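Local coordinates for putative lipoprotein (Bacteroides ovatus, PDB 3OQQ) that is of unknown function but is probably an extracellular lipoprotein that binds calcium ions, at residues D140-E145 with G381-V386. Residues are numbered along the deposited sequence; the frame is centred on the assembly and turned at random.
Sequences DSWYDE and GSTWGV
Ser382 lays its CB over the indole of Trp142, and this CH-pi contact leads an encounter in which one aromatic face receives a length of backbone. Ser382 CB stands 3.6 Å from the centroid of the five-membered ring of Trp142, only 20° off the ring normal, and is closest to Trp142 CD1, 3.4 Å away. Ser382 CA lies over the same face toward the rim, nearest NE1, and the peptide nitrogen of Thr383 follows above the centre of the indole. This face is thus covered by successive backbone atoms of 381-386 and a CB rather than by a second ring.

Van der Waals contact continues at the benzo end. There the methyl of Thr383 meets the indole, CG2 lying 3.8 Å from CZ3 of Trp142, while the carbonyl oxygen of Thr383 comes within 3.7 Å of Trp142 CE3. On the opposite face sits the neighbouring ring of Tyr143, whose CD2 is 3.7 Å above the indole plane. Val412 of helix 408-413 and Phe93, its ring nearly perpendicular, also pack against the tryptophan.

The polar atoms of Ser382 and Thr383 find partners within their own segment or outside the pair. With chi1 at -172°, OG1 of Thr383 swings beside its own carbonyl carbon and donates to Gly385 O at 2.7 Å, leaving CG2 for the indole. Ser382 OG bonds to Gln138 OE1 and Asn378 N, and Thr383 O accepts from Gln138 NE2, so that one glutamine side chain spans both residues.

No hydrogen bond joins the two segments directly. Direct contact between the 3-10 turn and the lead-in to strand 385-388 therefore rests on dispersion and CH-pi attraction. Backbone bonds to Arg402 and Phe401 also fix the turn, while Gln138, just upstream, supplies a polar link by binding two buried oxygens, Ser382 OG and Thr383 O.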
ATOM      1  N   ASP A 140      19.803 -18.546  -6.429  1.00 37.66           N
ATOM      2  CA  ASP A 140      19.517 -18.651  -7.874  1.00 38.92           C
ATOM      3  C   ASP A 140      18.017 -18.876  -8.043  1.00 39.92           C
ATOM      4  O   ASP A 140      17.370 -18.135  -8.788  1.00 39.86           O
ATOM      5  CB  ASP A 140      20.337 -19.765  -8.558  1.00 43.25           C
ATOM      6  CG  ASP A 140      21.770 -19.388  -8.882  1.00 64.61           C
ATOM      7  OD1 ASP A 140      22.004 -18.222  -9.302  1.00 65.03           O
ATOM      8  OD2 ASP A 140      22.658 -20.270  -8.758  1.00 76.27           O
ATOM      9  N   SER A 141      17.441 -19.805  -7.247  1.00 34.09           N
ATOM     10  CA  SER A 141      15.981 -19.988  -7.217  1.00 32.49           C
ATOM     11  C   SER A 141      15.503 -18.988  -6.183  1.00 34.02           C
ATOM     12  O   SER A 141      15.358 -19.314  -4.998  1.00 33.19           O
ATOM     13  CB  SER A 141      15.598 -21.430  -6.893  1.00 35.05           C
ATOM     14  OG  SER A 141      16.177 -22.319  -7.834  1.00 44.37           O
ATOM     15  N   TRP A 142      15.398 -17.718  -6.614  1.00 28.64           N
ATOM     16  CA  TRP A 142      15.075 -16.597  -5.739  1.00 26.69           C
ATOM     17  C   TRP A 142      13.771 -16.797  -4.962  1.00 29.62           C
ATOM     18  O   TRP A 142      13.654 -16.290  -3.862  1.00 28.75           O
ATOM     19  CB  TRP A 142      15.067 -15.275  -6.520  1.00 24.42           C
ATOM     20  CG  TRP A 142      14.039 -15.190  -7.610  1.00 24.26           C
ATOM     21  CD1 TRP A 142      14.236 -15.423  -8.940  1.00 27.41           C
ATOM     22  CD2 TRP A 142      12.684 -14.721  -7.476  1.00 22.37           C
ATOM     23  NE1 TRP A 142      13.093 -15.126  -9.643  1.00 26.55           N
ATOM     24  CE2 TRP A 142      12.119 -14.704  -8.768  1.00 25.66           C
ATOM     25  CE3 TRP A 142      11.893 -14.308  -6.380  1.00 22.69           C
ATOM     26  CZ2 TRP A 142      10.797 -14.305  -9.002  1.00 23.46           C
ATOM     27  CZ3 TRP A 142      10.574 -13.933  -6.606  1.00 23.25           C
ATOM     28  CH2 TRP A 142      10.032 -13.955  -7.903  1.00 24.24           C
ATOM     29  N   TYR A 143      12.838 -17.594  -5.480  1.00 27.10           N
ATOM     30  CA  TYR A 143      11.566 -17.833  -4.792  1.00 25.72           C
ATOM     31  C   TYR A 143      11.697 -18.964  -3.738  1.00 27.02           C
ATOM     32  O   TYR A 143      10.705 -19.389  -3.174  1.00 26.55           O
ATOM     33  CB  TYR A 143      10.440 -18.097  -5.797  1.00 27.65           C
ATOM     34  CG  TYR A 143      10.904 -18.781  -7.061  1.00 30.10           C
ATOM     35  CD1 TYR A 143      11.366 -20.095  -7.040  1.00 31.93           C
ATOM     36  CD2 TYR A 143      10.865 -18.122  -8.284  1.00 32.12           C
ATOM     37  CE1 TYR A 143      11.776 -20.737  -8.209  1.00 32.68           C
ATOM     38  CE2 TYR A 143      11.264 -18.758  -9.460  1.00 34.86           C
ATOM     39  CZ  TYR A 143      11.720 -20.066  -9.416  1.00 41.64           C
ATOM     40  OH  TYR A 143      12.155 -20.677 -10.568  1.00 50.77           O
ATOM     41  N   ASP A 144      12.932 -19.399  -3.447  1.00 23.76           N
ATOM     42  CA  ASP A 144      13.287 -20.330  -2.381  1.00 22.90           C
ATOM     43  C   ASP A 144      13.582 -19.505  -1.095  1.00 26.49           C
ATOM     44  O   ASP A 144      13.738 -20.063  -0.007  1.00 26.07           O
ATOM     45  CB  ASP A 144      14.480 -21.219  -2.779  1.00 25.11           C
ATOM     46  CG  ASP A 144      14.071 -22.557  -3.381  1.00 36.69           C
ATOM     47  OD1 ASP A 144      12.922 -22.993  -3.146  1.00 37.44           O
ATOM     48  OD2 ASP A 144      14.912 -23.192  -4.023  1.00 42.08           O
ATOM     49  N   GLU A 145      13.645 -18.162  -1.237  1.00 21.78           N
ATOM     50  CA  GLU A 145      13.755 -17.220  -0.110  1.00 21.01           C
ATOM     51  C   GLU A 145      12.411 -17.227   0.598  1.00 23.32           C
ATOM     52  O   GLU A 145      11.426 -17.634  -0.026  1.00 22.72           O
ATOM     53  CB  GLU A 145      14.119 -15.784  -0.592  1.00 21.81           C
ATOM     54  CG  GLU A 145      15.448 -15.647  -1.333  1.00 27.23           C
ATOM     55  CD  GLU A 145      16.746 -15.894  -0.587  1.00 41.06           C
ATOM     56  OE1 GLU A 145      16.711 -16.398   0.558  1.00 28.71           O
ATOM     57  OE2 GLU A 145      17.814 -15.618  -1.177  1.00 30.88           O
ATOM     58  N   GLY A 381      15.632 -11.783 -14.021  1.00 35.57           N
ATOM     59  CA  GLY A 381      14.381 -11.095 -13.714  1.00 32.57           C
ATOM     60  C   GLY A 381      13.826 -11.293 -12.322  1.00 32.27           C
ATOM     61  O   GLY A 381      12.606 -11.210 -12.126  1.00 30.39           O
ATOM     62  N   SER A 382      14.715 -11.513 -11.338  1.00 26.35           N
ATOM     63  CA  SER A 382      14.291 -11.710  -9.951  1.00 24.29           C
ATOM     64  C   SER A 382      13.812 -10.427  -9.308  1.00 25.59           C
ATOM     65  O   SER A 382      14.022  -9.337  -9.841  1.00 23.42           O
ATOM     66  CB  SER A 382      15.440 -12.261  -9.113  1.00 25.33           C
ATOM     67  OG  SER A 382      16.355 -11.242  -8.748  1.00 24.60           O
ATOM     68  N   THR A 383      13.185 -10.573  -8.143  1.00 22.05           N
ATOM     69  CA  THR A 383      12.784  -9.454  -7.303  1.00 20.95           C
ATOM     70  C   THR A 383      13.140  -9.766  -5.847  1.00 23.21           C
ATOM     71  O   THR A 383      13.233 -10.937  -5.468  1.00 18.84           O
ATOM     72  CB  THR A 383      11.291  -9.082  -7.469  1.00 21.90           C
ATOM     73  OG1 THR A 383      11.066  -7.869  -6.736  1.00 21.14           O
ATOM     74  CG2 THR A 383      10.345 -10.174  -6.970  1.00 17.60           C
ATOM     75  N   TRP A 384      13.351  -8.700  -5.049  1.00 21.67           N
ATOM     76  CA  TRP A 384      13.598  -8.774  -3.617  1.00 21.21           C
ATOM     77  C   TRP A 384      12.350  -8.297  -2.864  1.00 23.84           C
ATOM     78  O   TRP A 384      12.383  -8.221  -1.650  1.00 22.83           O
ATOM     79  CB  TRP A 384      14.832  -7.949  -3.191  1.00 19.91           C
ATOM     80  CG  TRP A 384      16.129  -8.670  -3.371  1.00 21.16           C
ATOM     81  CD1 TRP A 384      16.794  -9.420  -2.441  1.00 23.71           C
ATOM     82  CD2 TRP A 384      16.910  -8.737  -4.580  1.00 21.46           C
ATOM     83  NE1 TRP A 384      17.951  -9.938  -2.993  1.00 22.95           N
ATOM     84  CE2 TRP A 384      18.057  -9.517  -4.295  1.00 24.38           C
ATOM     85  CE3 TRP A 384      16.735  -8.232  -5.885  1.00 22.41           C
ATOM     86  CZ2 TRP A 384      19.049  -9.756  -5.244  1.00 24.15           C
ATOM     87  CZ3 TRP A 384      17.723  -8.469  -6.825  1.00 24.61           C
ATOM     88  CH2 TRP A 384      18.857  -9.233  -6.505  1.00 25.91           C
ATOM     89  N   GLY A 385      11.274  -7.998  -3.592  1.00 20.54           N
ATOM     90  CA  GLY A 385      10.014  -7.564  -2.998  1.00 19.67           C
ATOM     91  C   GLY A 385       8.806  -7.768  -3.888  1.00 21.53           C
ATOM     92  O   GLY A 385       8.893  -7.618  -5.110  1.00 19.65           O
ATOM     93  N   VAL A 386       7.652  -8.059  -3.268  1.00 18.48           N
ATOM     94  CA  VAL A 386       6.374  -8.250  -3.965  1.00 18.32           C
ATOM     95  C   VAL A 386       5.255  -7.491  -3.235  1.00 23.43           C
ATOM     96  O   VAL A 386       5.302  -7.316  -2.019  1.00 20.69           O
ATOM     97  CB  VAL A 386       6.011  -9.753  -4.176  1.00 22.28           C
ATOM     98  CG1 VAL A 386       6.924 -10.405  -5.213  1.00 21.86           C
ATOM     99  CG2 VAL A 386       6.034 -10.542  -2.866  1.00 22.19           C
TER